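Local coordinates for protein TCR beta chain (Gallus gallus, PDB 6LIR) that forms, with the alpha chain, the chicken alpha-beta T-cell receptor, which probably recognises peptide antigens presented by MHC molecules, at residues B[18-23]-B[86-91]; B[31-36]-B[41-46]; B[62-65]-B[71-74]. All coordinates share one frame; numbering follows the deposited sequence.

Interaction 1: B[18-23]-B[86-91]; sequences LSCRQN and YFCASS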
ATOM      1  N   LEU B  18      14.706 -16.074   3.364  1.00 51.68           N
ATOM      2  CA  LEU B  18      13.377 -15.841   2.820  1.00 49.07           C
ATOM      3  C   LEU B  18      13.157 -16.854   1.710  1.00 48.69           C
ATOM      4  O   LEU B  18      13.971 -16.960   0.784  1.00 53.64           O
ATOM      5  CB  LEU B  18      13.227 -14.419   2.278  1.00 42.19           C
ATOM      6  CG  LEU B  18      13.218 -13.246   3.259  1.00 51.25           C
ATOM      7  CD1 LEU B  18      13.114 -11.917   2.506  1.00 45.62           C
ATOM      8  CD2 LEU B  18      12.085 -13.390   4.255  1.00 51.21           C
ATOM      9  N   SER B  19      12.066 -17.593   1.800  1.00 40.97           N
ATOM     10  CA  SER B  19      11.790 -18.664   0.862  1.00 44.63           C
ATOM     11  C   SER B  19      10.520 -18.349   0.094  1.00 47.02           C
ATOM     12  O   SER B  19       9.479 -18.074   0.694  1.00 48.87           O
ATOM     13  CB  SER B  19      11.686 -20.011   1.585  1.00 47.23           C
ATOM     14  OG  SER B  19      12.837 -20.249   2.380  1.00 51.44           O
ATOM     15  N   CYS B  20      10.614 -18.389  -1.226  1.00 43.84           N
ATOM     16  CA  CYS B  20       9.478 -18.148  -2.100  1.00 42.32           C
ATOM     17  C   CYS B  20       8.982 -19.456  -2.692  1.00 44.52           C
ATOM     18  O   CYS B  20       9.777 -20.307  -3.103  1.00 43.53           O
ATOM     19  CB  CYS B  20       9.847 -17.181  -3.222  1.00 44.50           C
ATOM     20  SG  CYS B  20       8.558 -16.956  -4.454  1.00 50.57           S
ATOM     21  N   ARG B  21       7.664 -19.613  -2.726  1.00 37.88           N
ATOM     22  CA  ARG B  21       7.050 -20.860  -3.149  1.00 43.24           C
ATOM     23  C   ARG B  21       5.984 -20.551  -4.180  1.00 43.72           C
ATOM     24  O   ARG B  21       5.127 -19.690  -3.955  1.00 47.34           O
ATOM     25  CB  ARG B  21       6.440 -21.625  -1.968  1.00 41.05           C
ATOM     26  CG  ARG B  21       7.445 -21.993  -0.901  1.00 43.74           C
ATOM     27  CD  ARG B  21       6.782 -22.255   0.443  1.00 47.88           C
ATOM     28  NE  ARG B  21       7.762 -22.226   1.523  1.00 45.00           N
ATOM     29  CZ  ARG B  21       8.550 -23.243   1.844  1.00 44.34           C
ATOM     30  NH1 ARG B  21       8.472 -24.388   1.178  1.00 40.49           N
ATOM     31  NH2 ARG B  21       9.417 -23.117   2.839  1.00 51.76           N
ATOM     32  N   GLN B  22       6.026 -21.279  -5.290  1.00 42.45           N
ATOM     33  CA  GLN B  22       5.163 -21.025  -6.432  1.00 47.38           C
ATOM     34  C   GLN B  22       4.554 -22.338  -6.887  1.00 47.44           C
ATOM     35  O   GLN B  22       5.210 -23.383  -6.851  1.00 45.27           O
ATOM     36  CB  GLN B  22       5.949 -20.378  -7.585  1.00 46.69           C
ATOM     37  CG  GLN B  22       7.221 -21.129  -7.939  1.00 55.29           C
ATOM     38  CD  GLN B  22       7.204 -21.721  -9.329  1.00 48.92           C
ATOM     39  OE1 GLN B  22       6.227 -21.591 -10.069  1.00 57.50           O
ATOM     40  NE2 GLN B  22       8.298 -22.376  -9.696  1.00 51.45           N
ATOM     41  N   ASN B  23       3.294 -22.282  -7.306  1.00 57.97           N
ATOM     42  CA  ASN B  23       2.582 -23.476  -7.741  1.00 60.64           C
ATOM     43  C   ASN B  23       2.213 -23.432  -9.220  1.00 60.69           C
ATOM     44  O   ASN B  23       1.184 -23.979  -9.617  1.00 61.39           O
ATOM     45  N   TYR B  86      10.920  -7.024  -0.069  1.00 34.93           N
ATOM     46  CA  TYR B  86      11.485  -8.020  -0.968  1.00 36.81           C
ATOM     47  C   TYR B  86      10.348  -8.658  -1.745  1.00 37.33           C
ATOM     48  O   TYR B  86       9.344  -9.069  -1.153  1.00 37.06           O
ATOM     49  CB  TYR B  86      12.262  -9.093  -0.197  1.00 38.12           C
ATOM     50  CG  TYR B  86      13.557  -8.610   0.415  1.00 38.51           C
ATOM     51  CD1 TYR B  86      13.554  -7.805   1.545  1.00 41.45           C
ATOM     52  CD2 TYR B  86      14.783  -8.962  -0.135  1.00 42.44           C
ATOM     53  CE1 TYR B  86      14.733  -7.359   2.109  1.00 39.77           C
ATOM     54  CE2 TYR B  86      15.971  -8.522   0.425  1.00 40.72           C
ATOM     55  CZ  TYR B  86      15.936  -7.720   1.548  1.00 47.24           C
ATOM     56  OH  TYR B  86      17.108  -7.269   2.114  1.00 46.27           O
ATOM     57  N   PHE B  87      10.501  -8.738  -3.062  1.00 33.92           N
ATOM     58  CA  PHE B  87       9.478  -9.319  -3.914  1.00 34.88           C
ATOM     59  C   PHE B  87      10.056 -10.526  -4.632  1.00 39.18           C
ATOM     60  O   PHE B  87      11.105 -10.429  -5.276  1.00 39.50           O
ATOM     61  CB  PHE B  87       8.961  -8.298  -4.936  1.00 39.34           C
ATOM     62  CG  PHE B  87       8.024  -7.273  -4.352  1.00 39.18           C
ATOM     63  CD1 PHE B  87       6.695  -7.589  -4.114  1.00 36.70           C
ATOM     64  CD2 PHE B  87       8.468  -5.993  -4.052  1.00 39.68           C
ATOM     65  CE1 PHE B  87       5.825  -6.650  -3.577  1.00 40.61           C
ATOM     66  CE2 PHE B  87       7.600  -5.046  -3.517  1.00 41.92           C
ATOM     67  CZ  PHE B  87       6.280  -5.378  -3.281  1.00 39.46           C
ATOM     68  N   CYS B  88       9.376 -11.654  -4.505  1.00 35.29           N
ATOM     69  CA  CYS B  88       9.647 -12.822  -5.323  1.00 39.69           C
ATOM     70  C   CYS B  88       8.771 -12.786  -6.563  1.00 40.53           C
ATOM     71  O   CYS B  88       7.620 -12.342  -6.513  1.00 41.96           O
ATOM     72  CB  CYS B  88       9.404 -14.116  -4.558  1.00 45.75           C
ATOM     73  SG  CYS B  88       9.373 -15.542  -5.645  1.00 56.37           S
ATOM     74  N   ALA B  89       9.323 -13.244  -7.681  1.00 38.13           N
ATOM     75  CA  ALA B  89       8.587 -13.248  -8.931  1.00 38.67           C
ATOM     76  C   ALA B  89       8.933 -14.507  -9.702  1.00 42.23           C
ATOM     77  O   ALA B  89       9.985 -15.116  -9.497  1.00 46.85           O
ATOM     78  CB  ALA B  89       8.903 -12.002  -9.771  1.00 42.59           C
ATOM     79  N   SER B  90       8.027 -14.900 -10.595  1.00 40.56           N
ATOM     80  CA  SER B  90       8.240 -16.079 -11.418  1.00 42.50           C
ATOM     81  C   SER B  90       7.684 -15.849 -12.816  1.00 43.38           C
ATOM     82  O   SER B  90       6.840 -14.979 -13.039  1.00 46.64           O
ATOM     83  CB  SER B  90       7.586 -17.317 -10.794  1.00 44.20           C
ATOM     84  OG  SER B  90       6.223 -17.409 -11.177  1.00 50.26           O
ATOM     85  N   SER B  91       8.167 -16.661 -13.756  1.00 40.18           N
ATOM     86  CA  SER B  91       7.605 -16.726 -15.094  1.00 46.34           C
ATOM     87  C   SER B  91       7.879 -18.102 -15.679  1.00 51.16           C
ATOM     88  O   SER B  91       8.737 -18.844 -15.194  1.00 51.25           O
ATOM     89  CB  SER B  91       8.172 -15.629 -16.002  1.00 46.46           C
ATOM     90  OG  SER B  91       9.584 -15.700 -16.049  1.00 52.23           O
TER
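Cys20 and Cys88 form a disulfide, with their SG atoms 2.0 Å apart and a chi3 of -67°. In both residues the first torsion swings the sulfur opposite the backbone N (174° at Cys20, 167° at Cys88), which carries it into the space between the strands. The bond draws Cys20 CB and Cys88 CB to 3.4 Å, closer than unbonded carbons usually come. No hydrogen bond crosses the contact, because the two strands belong to different sheets. This is the intersheet bridge of the immunoglobulin V domain, linking strand B (16-21) to strand F (84-91). Ile2 and Trp31 cover the buried bridge.

Apolar packing lies beside it. Leu18 CD1 sits over one face of the Tyr86 ring, 3.9 Å from Tyr86 CG, and the two side chains cross at about a right angle. The hydroxyl of Tyr86 is hydrogen-bonded to Tyr61 OH and to His82 O, four residues earlier, as in a tyrosine corner.

The polar pair is loose. Gln22 OE1 and Ser90 OG are 4.3 Å apart and do not bond. Both side chains turn to His26 instead: Gln22 NE2 to its carbonyl oxygen, Ser90 OG to its ND1.

Interaction 2: B[31-36]-B[41-46]; sequences WYLQQP and QLIYSS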
ATOM      1  N   TRP B  31      14.253 -12.811  -7.135  1.00 35.87           N
ATOM      2  CA  TRP B  31      14.084 -12.027  -5.921  1.00 38.68           C
ATOM      3  C   TRP B  31      14.458 -10.590  -6.244  1.00 42.41           C
ATOM      4  O   TRP B  31      15.517 -10.337  -6.828  1.00 37.18           O
ATOM      5  CB  TRP B  31      14.949 -12.560  -4.773  1.00 38.83           C
ATOM      6  CG  TRP B  31      14.305 -13.658  -3.968  1.00 42.38           C
ATOM      7  CD1 TRP B  31      14.615 -14.990  -4.002  1.00 39.29           C
ATOM      8  CD2 TRP B  31      13.254 -13.516  -3.000  1.00 38.01           C
ATOM      9  NE1 TRP B  31      13.820 -15.684  -3.119  1.00 42.29           N
ATOM     10  CE2 TRP B  31      12.976 -14.803  -2.493  1.00 39.50           C
ATOM     11  CE3 TRP B  31      12.519 -12.427  -2.517  1.00 39.81           C
ATOM     12  CZ2 TRP B  31      11.997 -15.031  -1.526  1.00 37.66           C
ATOM     13  CZ3 TRP B  31      11.543 -12.657  -1.556  1.00 35.23           C
ATOM     14  CH2 TRP B  31      11.292 -13.948  -1.072  1.00 38.65           C
ATOM     15  N   TYR B  32      13.595  -9.657  -5.855  1.00 38.70           N
ATOM     16  CA  TYR B  32      13.731  -8.250  -6.198  1.00 35.94           C
ATOM     17  C   TYR B  32      13.731  -7.428  -4.922  1.00 37.27           C
ATOM     18  O   TYR B  32      13.106  -7.802  -3.925  1.00 44.18           O
ATOM     19  CB  TYR B  32      12.590  -7.774  -7.110  1.00 36.28           C
ATOM     20  CG  TYR B  32      12.802  -8.059  -8.575  1.00 40.69           C
ATOM     21  CD1 TYR B  32      13.511  -7.172  -9.376  1.00 43.92           C
ATOM     22  CD2 TYR B  32      12.293  -9.213  -9.165  1.00 39.45           C
ATOM     23  CE1 TYR B  32      13.714  -7.425 -10.720  1.00 44.79           C
ATOM     24  CE2 TYR B  32      12.491  -9.474 -10.514  1.00 41.79           C
ATOM     25  CZ  TYR B  32      13.200  -8.572 -11.285  1.00 43.59           C
ATOM     26  OH  TYR B  32      13.411  -8.813 -12.623  1.00 50.95           O
ATOM     27  N   LEU B  33      14.437  -6.306  -4.953  1.00 37.35           N
ATOM     28  CA  LEU B  33      14.530  -5.419  -3.805  1.00 41.44           C
ATOM     29  C   LEU B  33      13.858  -4.101  -4.150  1.00 43.80           C
ATOM     30  O   LEU B  33      14.156  -3.499  -5.188  1.00 46.57           O
ATOM     31  CB  LEU B  33      15.992  -5.177  -3.424  1.00 42.29           C
ATOM     32  CG  LEU B  33      16.272  -4.445  -2.112  1.00 44.34           C
ATOM     33  CD1 LEU B  33      16.603  -5.448  -1.027  1.00 45.99           C
ATOM     34  CD2 LEU B  33      17.410  -3.454  -2.289  1.00 47.21           C
ATOM     35  N   GLN B  34      12.948  -3.665  -3.286  1.00 41.57           N
ATOM     36  CA  GLN B  34      12.285  -2.374  -3.418  1.00 40.87           C
ATOM     37  C   GLN B  34      12.642  -1.518  -2.215  1.00 44.24           C
ATOM     38  O   GLN B  34      12.313  -1.873  -1.078  1.00 39.93           O
ATOM     39  CB  GLN B  34      10.768  -2.531  -3.532  1.00 41.39           C
ATOM     40  CG  GLN B  34      10.038  -1.202  -3.737  1.00 42.34           C
ATOM     41  CD  GLN B  34       8.534  -1.335  -3.638  1.00 49.72           C
ATOM     42  OE1 GLN B  34       7.983  -1.507  -2.551  1.00 48.64           O
ATOM     43  NE2 GLN B  34       7.860  -1.250  -4.779  1.00 54.31           N
ATOM     44  N   GLN B  35      13.319  -0.406  -2.463  1.00 56.27           N
ATOM     45  CA  GLN B  35      13.535   0.596  -1.435  1.00 57.42           C
ATOM     46  C   GLN B  35      13.031   1.937  -1.943  1.00 62.97           C
ATOM     47  O   GLN B  35      12.977   2.160  -3.158  1.00 59.93           O
ATOM     48  CB  GLN B  35      15.022   0.685  -1.059  1.00 63.13           C
ATOM     49  CG  GLN B  35      15.558  -0.608  -0.452  1.00 59.77           C
ATOM     50  CD  GLN B  35      17.054  -0.580  -0.207  1.00 68.24           C
ATOM     51  OE1 GLN B  35      17.837  -0.210  -1.087  1.00 70.12           O
ATOM     52  NE2 GLN B  35      17.463  -0.986   0.990  1.00 66.34           N
ATOM     53  N   PRO B  36      12.614   2.839  -1.032  1.00 65.93           N
ATOM     54  CA  PRO B  36      12.072   4.141  -1.452  1.00 61.52           C
ATOM     55  C   PRO B  36      12.885   4.838  -2.532  1.00 63.02           C
ATOM     56  O   PRO B  36      14.070   5.127  -2.342  1.00 61.25           O
ATOM     57  CB  PRO B  36      12.066   4.948  -0.150  1.00 64.94           C
ATOM     58  CG  PRO B  36      11.862   3.914   0.909  1.00 68.32           C
ATOM     59  CD  PRO B  36      12.590   2.680   0.435  1.00 62.69           C
ATOM     60  N   GLN B  41      15.034  -3.808  -7.995  1.00 44.09           N
ATOM     61  CA  GLN B  41      16.367  -4.242  -8.383  1.00 50.04           C
ATOM     62  C   GLN B  41      16.512  -5.737  -8.145  1.00 46.66           C
ATOM     63  O   GLN B  41      16.246  -6.227  -7.041  1.00 45.97           O
ATOM     64  CB  GLN B  41      17.435  -3.476  -7.603  1.00 52.20           C
ATOM     65  CG  GLN B  41      17.320  -1.971  -7.723  1.00 51.62           C
ATOM     66  CD  GLN B  41      18.395  -1.244  -6.944  1.00 63.44           C
ATOM     67  OE1 GLN B  41      18.098  -0.454  -6.048  1.00 68.25           O
ATOM     68  NE2 GLN B  41      19.653  -1.507  -7.281  1.00 60.40           N
ATOM     69  N   LEU B  42      16.924  -6.450  -9.190  1.00 46.46           N
ATOM     70  CA  LEU B  42      17.138  -7.892  -9.116  1.00 45.61           C
ATOM     71  C   LEU B  42      18.285  -8.235  -8.172  1.00 45.77           C
ATOM     72  O   LEU B  42      19.428  -7.815  -8.386  1.00 50.96           O
ATOM     73  CB  LEU B  42      17.397  -8.469 -10.503  1.00 46.82           C
ATOM     74  CG  LEU B  42      17.346 -10.000 -10.490  1.00 48.13           C
ATOM     75  CD1 LEU B  42      15.918 -10.490 -10.641  1.00 45.30           C
ATOM     76  CD2 LEU B  42      18.233 -10.584 -11.576  1.00 52.80           C
ATOM     77  N   ILE B  43      17.974  -9.001  -7.131  1.00 45.43           N
ATOM     78  CA  ILE B  43      18.977  -9.506  -6.196  1.00 42.31           C
ATOM     79  C   ILE B  43      19.579 -10.809  -6.695  1.00 43.75           C
ATOM     80  O   ILE B  43      20.802 -10.953  -6.782  1.00 41.32           O
ATOM     81  CB  ILE B  43      18.352  -9.692  -4.800  1.00 41.99           C
ATOM     82  CG1 ILE B  43      17.610  -8.429  -4.363  1.00 40.18           C
ATOM     83  CG2 ILE B  43      19.421 -10.074  -3.784  1.00 42.84           C
ATOM     84  CD1 ILE B  43      16.844  -8.613  -3.075  1.00 42.42           C
ATOM     85  N   TYR B  44      18.722 -11.772  -7.021  1.00 44.01           N
ATOM     86  CA  TYR B  44      19.131 -13.096  -7.458  1.00 41.78           C
ATOM     87  C   TYR B  44      18.007 -13.654  -8.311  1.00 43.85           C
ATOM     88  O   TYR B  44      16.831 -13.397  -8.038  1.00 38.54           O
ATOM     89  CB  TYR B  44      19.379 -14.028  -6.264  1.00 42.67           C
ATOM     90  CG  TYR B  44      20.826 -14.349  -5.962  1.00 42.76           C
ATOM     91  CD1 TYR B  44      21.507 -15.324  -6.681  1.00 47.85           C
ATOM     92  CD2 TYR B  44      21.502 -13.696  -4.942  1.00 47.91           C
ATOM     93  CE1 TYR B  44      22.830 -15.629  -6.398  1.00 48.38           C
ATOM     94  CE2 TYR B  44      22.823 -13.991  -4.652  1.00 50.49           C
ATOM     95  CZ  TYR B  44      23.481 -14.959  -5.382  1.00 52.55           C
ATOM     96  OH  TYR B  44      24.794 -15.255  -5.096  1.00 56.17           O
ATOM     97  N   SER B  45      18.368 -14.413  -9.338  1.00 36.32           N
ATOM     98  CA  SER B  45      17.391 -15.080 -10.184  1.00 38.50           C
ATOM     99  C   SER B  45      17.788 -16.539 -10.343  1.00 39.92           C
ATOM    100  O   SER B  45      18.860 -16.966  -9.908  1.00 41.45           O
ATOM    101  CB  SER B  45      17.277 -14.401 -11.556  1.00 41.05           C
ATOM    102  OG  SER B  45      18.442 -14.628 -12.335  1.00 38.74           O
ATOM    103  N   SER B  46      16.920 -17.299 -11.006  1.00 37.38           N
ATOM    104  CA  SER B  46      17.138 -18.726 -11.195  1.00 39.16           C
ATOM    105  C   SER B  46      16.422 -19.156 -12.462  1.00 41.98           C
ATOM    106  O   SER B  46      15.220 -18.911 -12.607  1.00 40.69           O
ATOM    107  CB  SER B  46      16.613 -19.527  -9.995  1.00 44.50           C
ATOM    108  OG  SER B  46      16.604 -20.918 -10.273  1.00 44.93           O
TER
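Gln41 O is gripped by two backbone groups of strand 31-34. Leu33 N donates a hydrogen bond to Gln41 O at 2.8 Å, and Tyr32 CA adds a CA-H...O contact to the same oxygen at 3.3 Å. Gln41 N returns a bond to Leu33 O at 3.0 Å, which completes the hydrogen-bonded pair. Further along, Ile43 N donates to Trp31 O at 2.8 Å. Trp31 N donates to Tyr44 O, also at 2.8 Å, nearly along the C=O axis (174°). Ile43 and Tyr44 therefore both face Trp31, a classic beta bulge in this antiparallel hairpin.

The side chains meet on both faces. On one, Leu42 CD1 lies over a face of the Tyr32 ring, 3.7 Å from its centroid and 24° off the normal. This is a CH-pi contact, offset toward the phenol end: Leu42 CD1 is 3.4 Å from Tyr32 CZ. With chi1 at -84°, Tyr32 CG sits opposite its own carbonyl carbon, and the ring lies across strand 41-46. Phe99 of the TCR alpha chain meets this ring edge-to-face. With an alanine here, the Leu42 methyl is likely to lose its ring and a gap to open beside Phe99 of the alpha chain. On the other face, Ile43 CD1 packs on Leu33 CB at 3.6 Å.

These are strands C and C' of the V domain. Strand 28-34 lies between 84-91 and 40-46 in the sheet that faces the alpha chain, and 51-54 follows 40-46 at its outer edge. The inner side, with Trp31, Leu33 and Ile43, packs on Leu73 of strand 70-75 and Tyr86 of strand 84-91.

Interaction 3: B[62-65]-B[71-74]; sequences EAKR and FHLD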
ATOM      1  N   GLU B  62      22.862 -14.673  -0.648  1.00 51.50           N
ATOM      2  CA  GLU B  62      23.065 -15.920  -1.360  1.00 48.56           C
ATOM      3  C   GLU B  62      21.691 -16.467  -1.717  1.00 48.05           C
ATOM      4  O   GLU B  62      20.667 -15.995  -1.216  1.00 46.05           O
ATOM      5  CB  GLU B  62      23.871 -16.925  -0.528  1.00 53.34           C
ATOM      6  CG  GLU B  62      25.305 -16.491  -0.274  1.00 56.48           C
ATOM      7  CD  GLU B  62      26.105 -17.532   0.482  1.00 70.59           C
ATOM      8  OE1 GLU B  62      25.867 -18.740   0.266  1.00 69.60           O
ATOM      9  OE2 GLU B  62      26.970 -17.143   1.297  1.00 72.02           O
ATOM     10  N   ALA B  63      21.658 -17.464  -2.596  1.00 45.24           N
ATOM     11  CA  ALA B  63      20.371 -18.011  -2.988  1.00 44.21           C
ATOM     12  C   ALA B  63      20.535 -19.460  -3.409  1.00 44.26           C
ATOM     13  O   ALA B  63      21.620 -19.903  -3.800  1.00 47.38           O
ATOM     14  CB  ALA B  63      19.734 -17.197  -4.121  1.00 43.51           C
ATOM     15  N   LYS B  64      19.431 -20.192  -3.316  1.00 51.93           N
ATOM     16  CA  LYS B  64      19.413 -21.613  -3.628  1.00 55.08           C
ATOM     17  C   LYS B  64      18.051 -21.962  -4.198  1.00 52.27           C
ATOM     18  O   LYS B  64      17.033 -21.758  -3.529  1.00 50.01           O
ATOM     19  CB  LYS B  64      19.715 -22.472  -2.396  1.00 55.91           C
ATOM     20  CG  LYS B  64      19.635 -23.965  -2.688  1.00 58.02           C
ATOM     21  CD  LYS B  64      20.203 -24.786  -1.548  1.00 67.06           C
ATOM     22  CE  LYS B  64      19.087 -25.353  -0.693  1.00 72.65           C
ATOM     23  NZ  LYS B  64      19.140 -26.837  -0.607  1.00 76.51           N
ATOM     24  N   ARG B  65      18.026 -22.493  -5.414  1.00 46.07           N
ATOM     25  CA  ARG B  65      16.781 -23.005  -5.981  1.00 45.43           C
ATOM     26  C   ARG B  65      16.761 -24.493  -5.659  1.00 48.11           C
ATOM     27  O   ARG B  65      17.267 -25.329  -6.409  1.00 49.21           O
ATOM     28  CB  ARG B  65      16.712 -22.734  -7.480  1.00 43.60           C
ATOM     29  CG  ARG B  65      15.467 -23.272  -8.158  1.00 44.31           C
ATOM     30  CD  ARG B  65      14.263 -22.374  -7.924  1.00 41.73           C
ATOM     31  NE  ARG B  65      13.096 -22.813  -8.684  1.00 37.81           N
ATOM     32  CZ  ARG B  65      12.852 -22.461  -9.942  1.00 42.82           C
ATOM     33  NH1 ARG B  65      11.763 -22.902 -10.559  1.00 37.13           N
ATOM     34  NH2 ARG B  65      13.702 -21.669 -10.583  1.00 45.89           N
ATOM     35  N   PHE B  71      12.412 -21.178  -4.080  1.00 37.62           N
ATOM     36  CA  PHE B  71      13.621 -20.401  -4.328  1.00 39.61           C
ATOM     37  C   PHE B  71      13.956 -19.650  -3.046  1.00 41.16           C
ATOM     38  O   PHE B  71      13.200 -18.768  -2.624  1.00 38.66           O
ATOM     39  CB  PHE B  71      13.416 -19.434  -5.495  1.00 40.61           C
ATOM     40  CG  PHE B  71      14.677 -18.778  -5.977  1.00 39.72           C
ATOM     41  CD1 PHE B  71      15.901 -19.414  -5.855  1.00 41.66           C
ATOM     42  CD2 PHE B  71      14.634 -17.522  -6.563  1.00 39.90           C
ATOM     43  CE1 PHE B  71      17.063 -18.810  -6.307  1.00 44.71           C
ATOM     44  CE2 PHE B  71      15.790 -16.911  -7.015  1.00 40.49           C
ATOM     45  CZ  PHE B  71      17.007 -17.554  -6.888  1.00 41.01           C
ATOM     46  N   HIS B  72      15.089 -19.994  -2.437  1.00 37.09           N
ATOM     47  CA  HIS B  72      15.498 -19.407  -1.170  1.00 38.12           C
ATOM     48  C   HIS B  72      16.401 -18.205  -1.396  1.00 41.88           C
ATOM     49  O   HIS B  72      17.303 -18.240  -2.236  1.00 43.45           O
ATOM     50  CB  HIS B  72      16.245 -20.432  -0.311  1.00 41.66           C
ATOM     51  CG  HIS B  72      15.445 -21.650   0.018  1.00 43.33           C
ATOM     52  ND1 HIS B  72      14.510 -21.674   1.030  1.00 45.12           N
ATOM     53  CD2 HIS B  72      15.447 -22.891  -0.523  1.00 48.59           C
ATOM     54  CE1 HIS B  72      13.966 -22.877   1.094  1.00 48.26           C
ATOM     55  NE2 HIS B  72      14.516 -23.634   0.163  1.00 48.09           N
ATOM     56  N   LEU B  73      16.176 -17.156  -0.609  1.00 37.85           N
ATOM     57  CA  LEU B  73      17.065 -16.002  -0.542  1.00 41.67           C
ATOM     58  C   LEU B  73      17.656 -15.943   0.858  1.00 47.25           C
ATOM     59  O   LEU B  73      16.916 -15.813   1.839  1.00 43.53           O
ATOM     60  CB  LEU B  73      16.327 -14.703  -0.875  1.00 38.39           C
ATOM     61  CG  LEU B  73      17.196 -13.440  -0.856  1.00 41.16           C
ATOM     62  CD1 LEU B  73      18.181 -13.425  -2.023  1.00 39.22           C
ATOM     63  CD2 LEU B  73      16.337 -12.178  -0.856  1.00 38.23           C
ATOM     64  N   ASP B  74      18.979 -16.036   0.952  1.00 45.27           N
ATOM     65  CA  ASP B  74      19.670 -16.059   2.235  1.00 47.94           C
ATOM     66  C   ASP B  74      20.244 -14.679   2.523  1.00 49.45           C
ATOM     67  O   ASP B  74      20.905 -14.084   1.666  1.00 51.34           O
ATOM     68  CB  ASP B  74      20.790 -17.103   2.240  1.00 47.90           C
ATOM     69  CG  ASP B  74      20.268 -18.525   2.149  1.00 53.21           C
ATOM     70  OD1 ASP B  74      19.227 -18.824   2.771  1.00 50.71           O
ATOM     71  OD2 ASP B  74      20.902 -19.347   1.453  1.00 61.51           O
TER
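Glu62 and Asp74 form one hydrogen-bonded pair of an antiparallel hairpin, and Lys64 and His72 form the next. The hairpin joins strands D and E of the V domain. The shortest backbone bond runs from Asp74 N to Glu62 O at 2.7 Å.

The inner face is tight. Phe71 has CG anti to the backbone N (chi1 -169°), and its ring reaches back across strand 62-65. Ala63 CB lies 3.8 Å from Phe71 CE1. The Arg65 and Phe71 side chains cross at about a right angle, with Arg65 CD 3.9 Å from Phe71 CB. The guanidinium of Arg65 goes on to Asp27 O, Gln68 O and Ser46 OG, which probably helps to offset its charge in this buried place.

The outer face is looser and faces solvent. Glu62 CB and Asp74 CB are 4.1 Å apart, but Glu62 extends away. Its OE1 stays 5.1 Å from Asp74 OD2, a spacing that probably eases the repulsion of like charges. Asp74 OD1 bonds to Thr17, and His72 ND1 to Ser19, both on the adjoining strand 16-21.

Lys64 O accepts a bond from His72 N at 2.8 Å and also lies at the edge of the Phe71 ring, 3.5 Å from Phe71 CD1.

All three contacts belong to one V domain, their centres about 10 to 12 Å apart. Interaction 1 bolts the two sheets together. Interaction 2 lies in one of them and interaction 3 in the other. The Trp31 indole bridges the sheets: its CZ2 packs on Cys20 CB at 3.5 Å, and its NE1 is probably hydrogen-bonded to Phe71 O at 3.2 Å. Tyr86 touches both hairpins, with CE2 3.5 Å from Leu33 CD1 and CD2 3.6 Å from Leu73 CD2. Backbone links run between the contacts too. Leu18 O is probably hydrogen-bonded to Leu73 N at 2.6 Å, and Phe87 O to Tyr32 N at 2.7 Å.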